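Local coordinates for protein HTH-type transcriptional repressor NemR (Escherichia coli, PDB 4YZE) that represses transcription of the nemRA-gloA operon by binding the NemR box and takes part in the response to electrophiles and reactive chlorine species, at residues 67-70 and 71-75; 128-131 and 132-135. The protein carries 5 engineered substitutions. One frame throughout, in Å; residues are numbered along the deposited sequence.

Interaction 1: residues 67-70 and 71-75; sequences AAYH and QRLTE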
ATOM      1  N   ALA A  67      -2.813  17.473   9.094  1.00 55.32           N
ATOM      2  CA  ALA A  67      -2.310  18.821   9.377  1.00 52.89           C
ATOM      3  C   ALA A  67      -1.009  18.729  10.156  1.00 52.97           C
ATOM      4  O   ALA A  67      -0.028  19.415   9.855  1.00 61.86           O
ATOM      5  CB  ALA A  67      -3.332  19.634  10.156  1.00 51.39           C
ATOM      6  N   ALA A  68      -1.015  17.867  11.160  1.00 44.56           N
ATOM      7  CA  ALA A  68       0.145  17.677  12.015  1.00 49.71           C
ATOM      8  C   ALA A  68       1.290  17.014  11.260  1.00 51.65           C
ATOM      9  O   ALA A  68       2.436  17.423  11.409  1.00 60.55           O
ATOM     10  CB  ALA A  68      -0.235  16.869  13.241  1.00 52.48           C
ATOM     11  N   TYR A  69       0.980  15.990  10.461  1.00 51.53           N
ATOM     12  CA  TYR A  69       1.988  15.266   9.680  1.00 50.79           C
ATOM     13  C   TYR A  69       2.610  16.166   8.616  1.00 46.62           C
ATOM     14  O   TYR A  69       3.803  16.077   8.328  1.00 44.55           O
ATOM     15  CB  TYR A  69       1.373  14.037   9.002  1.00 44.92           C
ATOM     16  CG  TYR A  69       2.384  13.143   8.301  1.00 46.23           C
ATOM     17  CD1 TYR A  69       3.136  12.210   9.013  1.00 57.13           C
ATOM     18  CD2 TYR A  69       2.592  13.230   6.936  1.00 49.75           C
ATOM     19  CE1 TYR A  69       4.065  11.393   8.374  1.00 51.17           C
ATOM     20  CE2 TYR A  69       3.524  12.421   6.290  1.00 42.84           C
ATOM     21  CZ  TYR A  69       4.248  11.511   7.009  1.00 48.50           C
ATOM     22  OH  TYR A  69       5.153  10.709   6.356  1.00 54.28           O
ATOM     23  N   HIS A  70       1.783  17.015   8.020  1.00 44.72           N
ATOM     24  CA  HIS A  70       2.255  17.939   6.997  1.00 51.88           C
ATOM     25  C   HIS A  70       3.281  18.899   7.608  1.00 53.20           C
ATOM     26  O   HIS A  70       4.280  19.233   6.970  1.00 46.03           O
ATOM     27  CB  HIS A  70       1.077  18.703   6.388  1.00 49.88           C
ATOM     28  CG  HIS A  70       1.452  19.601   5.248  1.00 61.98           C
ATOM     29  ND1 HIS A  70       1.501  19.168   3.939  1.00 59.97           N
ATOM     30  CD2 HIS A  70       1.778  20.917   5.220  1.00 62.34           C
ATOM     31  CE1 HIS A  70       1.839  20.176   3.154  1.00 60.13           C
ATOM     32  NE2 HIS A  70       2.019  21.248   3.909  1.00 59.03           N
ATOM     33  N   GLN A  71       3.035  19.309   8.851  1.00 50.83           N
ATOM     34  CA  GLN A  71       3.903  20.257   9.542  1.00 57.10           C
ATOM     35  C   GLN A  71       5.229  19.584   9.898  1.00 54.51           C
ATOM     36  O   GLN A  71       6.297  20.122   9.591  1.00 50.71           O
ATOM     37  CB  GLN A  71       3.212  20.812  10.797  1.00 60.23           C
ATOM     38  CG  GLN A  71       3.827  22.097  11.359  1.00 69.90           C
ATOM     39  CD  GLN A  71       3.765  23.270  10.380  1.00 78.51           C
ATOM     40  OE1 GLN A  71       4.742  23.571   9.692  1.00 77.24           O
ATOM     41  NE2 GLN A  71       2.613  23.938  10.319  1.00 81.48           N
ATOM     42  N   ARG A  72       5.160  18.407  10.526  1.00 46.71           N
ATOM     43  CA  ARG A  72       6.377  17.641  10.805  1.00 51.89           C
ATOM     44  C   ARG A  72       7.236  17.485   9.546  1.00 47.39           C
ATOM     45  O   ARG A  72       8.433  17.776   9.559  1.00 51.79           O
ATOM     46  CB  ARG A  72       6.044  16.258  11.358  1.00 57.08           C
ATOM     47  CG  ARG A  72       5.754  16.214  12.843  1.00 66.34           C
ATOM     48  CD  ARG A  72       5.803  14.774  13.359  1.00 73.21           C
ATOM     49  NE  ARG A  72       4.786  13.925  12.737  1.00 75.38           N
ATOM     50  CZ  ARG A  72       3.500  13.924  13.088  1.00 70.54           C
ATOM     51  NH1 ARG A  72       3.066  14.735  14.047  1.00 68.31           N
ATOM     52  NH2 ARG A  72       2.641  13.117  12.480  1.00 62.85           N
ATOM     53  N   LEU A  73       6.611  17.033   8.462  1.00 39.04           N
ATOM     54  CA  LEU A  73       7.295  16.823   7.191  1.00 41.55           C
ATOM     55  C   LEU A  73       7.885  18.136   6.651  1.00 47.22           C
ATOM     56  O   LEU A  73       8.978  18.134   6.098  1.00 47.49           O
ATOM     57  CB  LEU A  73       6.325  16.231   6.170  1.00 46.13           C
ATOM     58  CG  LEU A  73       6.843  15.226   5.131  1.00 52.68           C
ATOM     59  CD1 LEU A  73       6.204  15.454   3.774  1.00 47.64           C
ATOM     60  CD2 LEU A  73       8.363  15.188   5.020  1.00 42.85           C
ATOM     61  N   THR A  74       7.159  19.243   6.814  1.00 44.28           N
ATOM     62  CA  THR A  74       7.646  20.549   6.377  1.00 51.44           C
ATOM     63  C   THR A  74       8.930  20.919   7.114  1.00 54.93           C
ATOM     64  O   THR A  74       9.906  21.342   6.497  1.00 51.03           O
ATOM     65  CB  THR A  74       6.615  21.672   6.602  1.00 55.69           C
ATOM     66  OG1 THR A  74       5.410  21.381   5.889  1.00 55.32           O
ATOM     67  CG2 THR A  74       7.178  23.005   6.096  1.00 60.69           C
ATOM     68  N   GLU A  75       8.925  20.756   8.434  1.00 57.43           N
ATOM     69  CA  GLU A  75      10.097  21.057   9.240  1.00 65.37           C
ATOM     70  C   GLU A  75      11.272  20.178   8.832  1.00 66.20           C
ATOM     71  O   GLU A  75      12.415  20.636   8.797  1.00 49.54           O
ATOM     72  CB  GLU A  75       9.777  20.881  10.725  1.00 70.61           C
ATOM     73  CG  GLU A  75       8.591  21.723  11.185  1.00 80.85           C
ATOM     74  CD  GLU A  75       8.267  21.552  12.659  1.00 90.76           C
ATOM     75  OE1 GLU A  75       7.561  20.579  13.014  1.00 90.07           O
ATOM     76  OE2 GLU A  75       8.713  22.404  13.461  1.00 98.04           O
TER

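Interaction 2: residues 128-131 and 132-135; sequences MDKG and ARGV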
ATOM      1  N   MET A 128      -8.220  12.031   2.655  1.00 42.59           N
ATOM      2  CA  MET A 128      -7.009  11.229   2.480  1.00 44.43           C
ATOM      3  C   MET A 128      -6.282  11.625   1.206  1.00 40.80           C
ATOM      4  O   MET A 128      -5.064  11.664   1.173  1.00 38.36           O
ATOM      5  CB  MET A 128      -7.345   9.753   2.403  1.00 41.44           C
ATOM      6  CG  MET A 128      -7.954   9.204   3.687  1.00 43.80           C
ATOM      7  SD  MET A 128      -8.350   7.460   3.515  1.00 53.79           S
ATOM      8  CE  MET A 128      -6.708   6.731   3.490  1.00 49.95           C
ATOM      9  N   ASP A 129      -7.043  11.890   0.153  1.00 45.14           N
ATOM     10  CA  ASP A 129      -6.453  12.223  -1.129  1.00 40.13           C
ATOM     11  C   ASP A 129      -5.671  13.514  -0.897  1.00 45.06           C
ATOM     12  O   ASP A 129      -4.499  13.605  -1.223  1.00 44.06           O
ATOM     13  CB  ASP A 129      -7.551  12.395  -2.180  1.00 41.85           C
ATOM     14  CG  ASP A 129      -7.006  12.474  -3.592  1.00 55.70           C
ATOM     15  OD1 ASP A 129      -5.829  12.115  -3.809  1.00 55.84           O
ATOM     16  OD2 ASP A 129      -7.767  12.884  -4.493  1.00 58.15           O
ATOM     17  N   LYS A 130      -6.326  14.479  -0.262  1.00 48.01           N
ATOM     18  CA  LYS A 130      -5.707  15.736   0.130  1.00 45.92           C
ATOM     19  C   LYS A 130      -4.475  15.524   1.010  1.00 40.97           C
ATOM     20  O   LYS A 130      -3.458  16.196   0.829  1.00 48.32           O
ATOM     21  CB  LYS A 130      -6.740  16.604   0.856  1.00 58.69           C
ATOM     22  CG  LYS A 130      -6.142  17.589   1.840  1.00 69.86           C
ATOM     23  CD  LYS A 130      -5.936  18.958   1.220  1.00 69.70           C
ATOM     24  CE  LYS A 130      -6.835  19.997   1.882  1.00 74.13           C
ATOM     25  NZ  LYS A 130      -8.221  19.487   2.093  1.00 80.60           N
ATOM     26  N   GLY A 131      -4.562  14.597   1.961  1.00 39.55           N
ATOM     27  CA  GLY A 131      -3.417  14.280   2.809  1.00 37.67           C
ATOM     28  C   GLY A 131      -2.208  13.870   1.979  1.00 47.26           C
ATOM     29  O   GLY A 131      -1.113  14.422   2.128  1.00 43.52           O
ATOM     30  N   ALA A 132      -2.427  12.902   1.094  1.00 36.01           N
ATOM     31  CA  ALA A 132      -1.408  12.417   0.190  1.00 41.59           C
ATOM     32  C   ALA A 132      -0.849  13.534  -0.724  1.00 47.07           C
ATOM     33  O   ALA A 132       0.377  13.637  -0.897  1.00 35.72           O
ATOM     34  CB  ALA A 132      -1.959  11.289  -0.637  1.00 35.31           C
ATOM     35  N   ARG A 133      -1.734  14.347  -1.309  1.00 37.72           N
ATOM     36  CA  ARG A 133      -1.293  15.434  -2.192  1.00 40.87           C
ATOM     37  C   ARG A 133      -0.337  16.390  -1.480  1.00 39.39           C
ATOM     38  O   ARG A 133       0.671  16.812  -2.065  1.00 48.08           O
ATOM     39  CB  ARG A 133      -2.485  16.202  -2.786  1.00 39.61           C
ATOM     40  CG  ARG A 133      -3.026  15.603  -4.085  1.00 43.22           C
ATOM     41  CD  ARG A 133      -3.875  16.627  -4.902  1.00 51.27           C
ATOM     42  NE  ARG A 133      -4.708  17.418  -4.015  1.00 48.51           N
ATOM     43  CZ  ARG A 133      -5.859  16.986  -3.507  1.00 53.07           C
ATOM     44  NH1 ARG A 133      -6.321  15.783  -3.836  1.00 60.20           N
ATOM     45  NH2 ARG A 133      -6.548  17.754  -2.679  1.00 50.87           N
ATOM     46  N   GLY A 134      -0.639  16.699  -0.217  1.00 36.53           N
ATOM     47  CA  GLY A 134       0.227  17.519   0.616  1.00 36.74           C
ATOM     48  C   GLY A 134       1.627  16.931   0.782  1.00 43.94           C
ATOM     49  O   GLY A 134       2.624  17.657   0.701  1.00 42.81           O
ATOM     50  N   VAL A 135       1.725  15.625   1.019  1.00 37.09           N
ATOM     51  CA  VAL A 135       3.049  15.026   1.224  1.00 33.97           C
ATOM     52  C   VAL A 135       3.846  15.094  -0.075  1.00 45.15           C
ATOM     53  O   VAL A 135       5.018  15.453  -0.091  1.00 41.82           O
ATOM     54  CB  VAL A 135       2.967  13.555   1.682  1.00 37.74           C
ATOM     55  CG1 VAL A 135       4.367  12.890   1.687  1.00 33.01           C
ATOM     56  CG2 VAL A 135       2.300  13.433   3.073  1.00 36.86           C
TER
HETATM   57  O   HOH W   1      -5.410  14.002  -5.664  1.00 49.59           O

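Interaction 1: residues 67-70 and 71-75
One face of the Arg72 guanidinium lies over the preceding turn of its own helix, with Tyr69 CA 3.6 Å above the plane and Ala68 O 3.8 Å above it, both nearer the border of the group than its centre. At the edge of the Tyr69 ring, near the ring plane, sits Arg72 NH2, 3.6 Å from Tyr69 CD1; the two planes stand 75° apart, so this is an edge contact and not a cation-pi stack. The bend of the arginine chain at chi3 (-62°) turns the group back along the helix, where NH1 also meets the methyl of Ala68. Arg72 N to Ala68 O and Leu73 N to Tyr69 O are ordinary i to i-4 helix bonds. His70 O takes two donors, Thr74 N at 2.9 Å and Thr74 OG1 at 2.7 Å, which reach it from opposite faces of its plane. The hydroxyl can do so because chi1 of -59° places Thr74 OG1 beside the backbone N, within 3.7 Å of His70 CD2. A valine in place of Thr74 would probably leave His70 O with the backbone donor alone and the flank of the imidazole without its polar neighbour. Tyr69 and Leu73 both pack on Tyr91 of helix 84-97, and Tyr69 lies about 6 Å, side chain to side chain, from Cys108, the residue central to the response to reactive chlorine species. The pattern is that of an amphipathic helix with a threonine hydroxyl bonded to the i-4 carbonyl, here in the long helix 54-79 of a TetR-family repressor.

Interaction 2: residues 128-131 and 132-135
Arg133 folds back over the turn before it, its NH2 coming within 3.6 Å of Lys130 CA and also touching Lys130 CB, while NH1 reaches Asp129 one turn away. This is an i to i+4 acid-base pair on helix 122-148, in the largely helical C-terminal domain of the TetR family. The salt bridge runs from Asp129 OD2 to Arg133 NH1 at 3.3 Å, with OD2 at the guanidinium edge and in its plane. The carboxylate is turned 85° to that plane, which rules out the flat, two-pronged pairing of coplanar groups. Asp129 comes within range because its CG is anti to the backbone N (chi1 -169°), beside the carbonyl carbon and thus directed along the helix toward Arg133. Its OD2 also has a long, weak ion pair with Arg125, so a second positive charge is near the carboxylate.

Beneath the side chains the backbone is regular: Ala132 N to Met128 O and Arg133 N to Asp129 O are i to i-4 backbone bonds. Val135 N to Gly131 O, of the same kind, is longer, at 3.3 Å. On the buried side, Ala132 and Val135 pack on Tyr166 of helix 158-179, and Met128 lies on Leu62 and Tyr66 of helix 54-79. Met128 and Ala132 also meet Ile178 and Gln175, respectively, of the second subunit. A water also bridges the carboxylate and the guanidinium, in the plane of the latter at its edge: it accepts from Arg133 NH1 at 2.7 Å and donates a weak bond to Asp129 OD1.

How the interactions relate
Interactions 1 and 2 are short stretches of two different helices, 54-79 and 122-148, their centres about 12 Å apart. They touch directly: Tyr69 CE2 lies 3.6 Å from Val135 CG2, and Leu73 CD1 lies 3.8 Å from Val135 CG1, so Val135 packs against both residues. Interaction 1 is mostly a surface contact, with Leu73 as its buried residue; interaction 2 is partly buried, with four buried residues. Their chemistry differs accordingly. Residues 67-75 combine a hydroxyl-to-carbonyl bond with an arginine edge contact, whereas residues 128-135 carry an ion pair and water on one flank and subunit packing on another. The second subunit touches interaction 2 alone.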